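Local coordinates for geranyltranstransferase (Enterococcus faecalis, PDB 3P8L), which probably makes farnesyl diphosphate by magnesium-dependent condensation of geranyl diphosphate with isopentenyl diphosphate, at residues Val26-Ile29 with Ala30-Glu34. Numbering follows the deposited sequence.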
ATOM      1  N   VAL A  26      11.624  12.256   3.045  1.00 36.34           N
ATOM      2  CA  VAL A  26      12.334  12.160   4.318  1.00 39.40           C
ATOM      3  C   VAL A  26      11.502  12.757   5.467  1.00 40.34           C
ATOM      4  O   VAL A  26      11.364  12.121   6.528  1.00 39.36           O
ATOM      5  CB  VAL A  26      13.768  12.776   4.208  1.00 42.02           C
ATOM      6  CG1 VAL A  26      14.361  13.103   5.565  1.00 44.67           C
ATOM      7  CG2 VAL A  26      14.688  11.856   3.402  1.00 45.30           C
ATOM      8  N   ASP A  27      10.939  13.948   5.243  1.00 35.61           N
ATOM      9  CA  ASP A  27      10.107  14.606   6.252  1.00 40.45           C
ATOM     10  C   ASP A  27       8.901  13.755   6.551  1.00 34.79           C
ATOM     11  O   ASP A  27       8.549  13.632   7.703  1.00 33.59           O
ATOM     12  CB  ASP A  27       9.585  15.985   5.812  1.00 38.19           C
ATOM     13  CG  ASP A  27      10.688  17.037   5.708  1.00 47.58           C
ATOM     14  OD1 ASP A  27      11.810  16.787   6.155  1.00 36.81           O
ATOM     15  OD2 ASP A  27      10.436  18.125   5.162  1.00 45.23           O
ATOM     16  N   PHE A  28       8.269  13.195   5.509  1.00 36.46           N
ATOM     17  CA  PHE A  28       7.087  12.369   5.703  1.00 39.66           C
ATOM     18  C   PHE A  28       7.388  11.132   6.538  1.00 32.29           C
ATOM     19  O   PHE A  28       6.618  10.814   7.439  1.00 36.71           O
ATOM     20  CB  PHE A  28       6.385  11.961   4.391  1.00 34.76           C
ATOM     21  CG  PHE A  28       5.076  11.301   4.624  1.00 37.77           C
ATOM     22  CD1 PHE A  28       4.946   9.915   4.545  1.00 35.41           C
ATOM     23  CD2 PHE A  28       3.978  12.055   5.000  1.00 33.93           C
ATOM     24  CE1 PHE A  28       3.740   9.304   4.813  1.00 34.40           C
ATOM     25  CE2 PHE A  28       2.750  11.447   5.267  1.00 42.04           C
ATOM     26  CZ  PHE A  28       2.637  10.069   5.173  1.00 35.69           C
ATOM     27  N   ILE A  29       8.510  10.474   6.258  1.00 34.91           N
ATOM     28  CA  ILE A  29       8.894   9.269   7.002  0.50 36.16           C
ATOM     29  C   ILE A  29       9.258   9.618   8.453  1.00 38.61           C
ATOM     30  O   ILE A  29       8.821   8.947   9.382  1.00 37.80           O
ATOM     31  CB  ILE A  29      10.021   8.464   6.292  0.50 39.27           C
ATOM     32  CG1 ILE A  29       9.426   7.488   5.282  0.50 47.63           C
ATOM     33  CG2 ILE A  29      10.812   7.614   7.273  0.50 38.49           C
ATOM     34  CD1 ILE A  29       9.258   8.033   3.903  0.50 48.67           C
ATOM     35  N   ALA A  30      10.023  10.692   8.649  1.00 40.70           N
ATOM     36  CA  ALA A  30      10.442  11.110   9.998  1.00 42.93           C
ATOM     37  C   ALA A  30       9.255  11.536  10.863  1.00 43.19           C
ATOM     38  O   ALA A  30       9.212  11.240  12.046  1.00 45.49           O
ATOM     39  CB  ALA A  30      11.478  12.243   9.914  1.00 43.02           C
ATOM     40  N   GLU A  31       8.275  12.195  10.254  1.00 43.47           N
ATOM     41  CA  GLU A  31       7.158  12.727  11.013  1.00 44.53           C
ATOM     42  C   GLU A  31       5.996  11.735  11.218  1.00 46.80           C
ATOM     43  O   GLU A  31       5.328  11.803  12.227  1.00 44.84           O
ATOM     44  CB  GLU A  31       6.667  14.038  10.393  1.00 45.29           C
ATOM     45  CG  GLU A  31       7.676  15.207  10.537  1.00 65.61           C
ATOM     46  CD  GLU A  31       7.480  16.337   9.504  1.00 75.99           C
ATOM     47  OE1 GLU A  31       6.351  16.527   8.998  1.00 82.99           O
ATOM     48  OE2 GLU A  31       8.466  17.047   9.203  1.00 73.41           O
ATOM     49  N   TYR A  32       5.758  10.818  10.279  1.00 40.72           N
ATOM     50  CA  TYR A  32       4.588   9.935  10.367  1.00 39.48           C
ATOM     51  C   TYR A  32       4.983   8.478  10.636  1.00 39.67           C
ATOM     52  O   TYR A  32       4.304   7.550  10.198  1.00 42.40           O
ATOM     53  CB  TYR A  32       3.742  10.019   9.093  1.00 37.59           C
ATOM     54  CG  TYR A  32       2.931  11.295   8.931  1.00 54.63           C
ATOM     55  CD1 TYR A  32       3.552  12.525   8.646  1.00 48.65           C
ATOM     56  CD2 TYR A  32       1.539  11.269   9.045  1.00 50.42           C
ATOM     57  CE1 TYR A  32       2.811  13.686   8.506  1.00 51.75           C
ATOM     58  CE2 TYR A  32       0.784  12.433   8.910  1.00 55.66           C
ATOM     59  CZ  TYR A  32       1.422  13.631   8.637  1.00 55.18           C
ATOM     60  OH  TYR A  32       0.672  14.768   8.486  1.00 62.09           O
ATOM     61  N   THR A  33       6.101   8.281  11.317  1.00 39.71           N
ATOM     62  CA  THR A  33       6.511   6.939  11.736  1.00 37.18           C
ATOM     63  C   THR A  33       6.724   6.898  13.249  1.00 41.77           C
ATOM     64  O   THR A  33       7.558   7.644  13.780  1.00 41.75           O
ATOM     65  CB  THR A  33       7.798   6.454  11.024  1.00 39.60           C
ATOM     66  OG1 THR A  33       7.681   6.622   9.597  1.00 34.43           O
ATOM     67  CG2 THR A  33       8.030   4.994  11.345  1.00 26.49           C
ATOM     68  N   GLU A  34       5.969   6.035  13.933  1.00 40.82           N
ATOM     69  CA  GLU A  34       6.068   5.898  15.391  1.00 46.04           C
ATOM     70  C   GLU A  34       7.344   5.181  15.828  1.00 45.53           C
ATOM     71  O   GLU A  34       8.066   5.666  16.694  1.00 50.86           O
ATOM     72  CB  GLU A  34       4.832   5.185  15.963  1.00 48.44           C
ATOM     73  CG  GLU A  34       3.511   5.871  15.626  1.00 68.27           C
ATOM     74  CD  GLU A  34       3.481   7.352  16.007  1.00 78.76           C
ATOM     75  OE1 GLU A  34       3.585   7.659  17.215  1.00 75.98           O
ATOM     76  OE2 GLU A  34       3.348   8.203  15.092  1.00 80.91           O
TER
HETATM   77  O   HOH W   1       5.508   7.735   7.363  1.00 55.11           O
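F28, in the last turn of helix 13-31, and Y32, just beyond it, partly overlap their rings in an offset stack. The centroids of the F28 and Y32 rings are 4.6 Å apart, with planes 18° from parallel. CE2 of F28 sits over one face of the Y32 ring, displaced toward its rim, and approaches Y32 CD1 to 3.6 Å. In return, the CB of Y32 lies above a face of the F28 ring, a CH-pi contact 17° off the ring normal. The first torsions bring the rings together: CG of F28 is anti to its backbone N (chi1 -171°), whereas CG of Y32 lies beside its own N. The same pair is tied through the main chain, Y32 N donating to F28 O at 3.0 Å; a water also donates to F28 O and, weakly, to Y32 O.

At I29 O a side chain takes over where the regular backbone pattern stops. Y32 is the first residue to leave helical geometry, and the hydroxyl of T33 gives its proton to I29 O, with OG1 2.6 Å from that oxygen, in the carbonyl plane and on a lone pair. Farther back, A30 N still donates to V26 O at 2.9 Å, the ordinary i to i+4 bond.

I29 also packs against L43 and I46 of helix 36-47, while F28 and Y32 both touch Q130 of helix 114-133; Y32 and T33 reach the second subunit at its Q156 and N155. The arrangement is a helix C-terminus where a threonine hydroxyl takes the I29 carbonyl, accompanied by an i, i+4 aromatic stack, within the all-helical fold of the polyprenyl synthases.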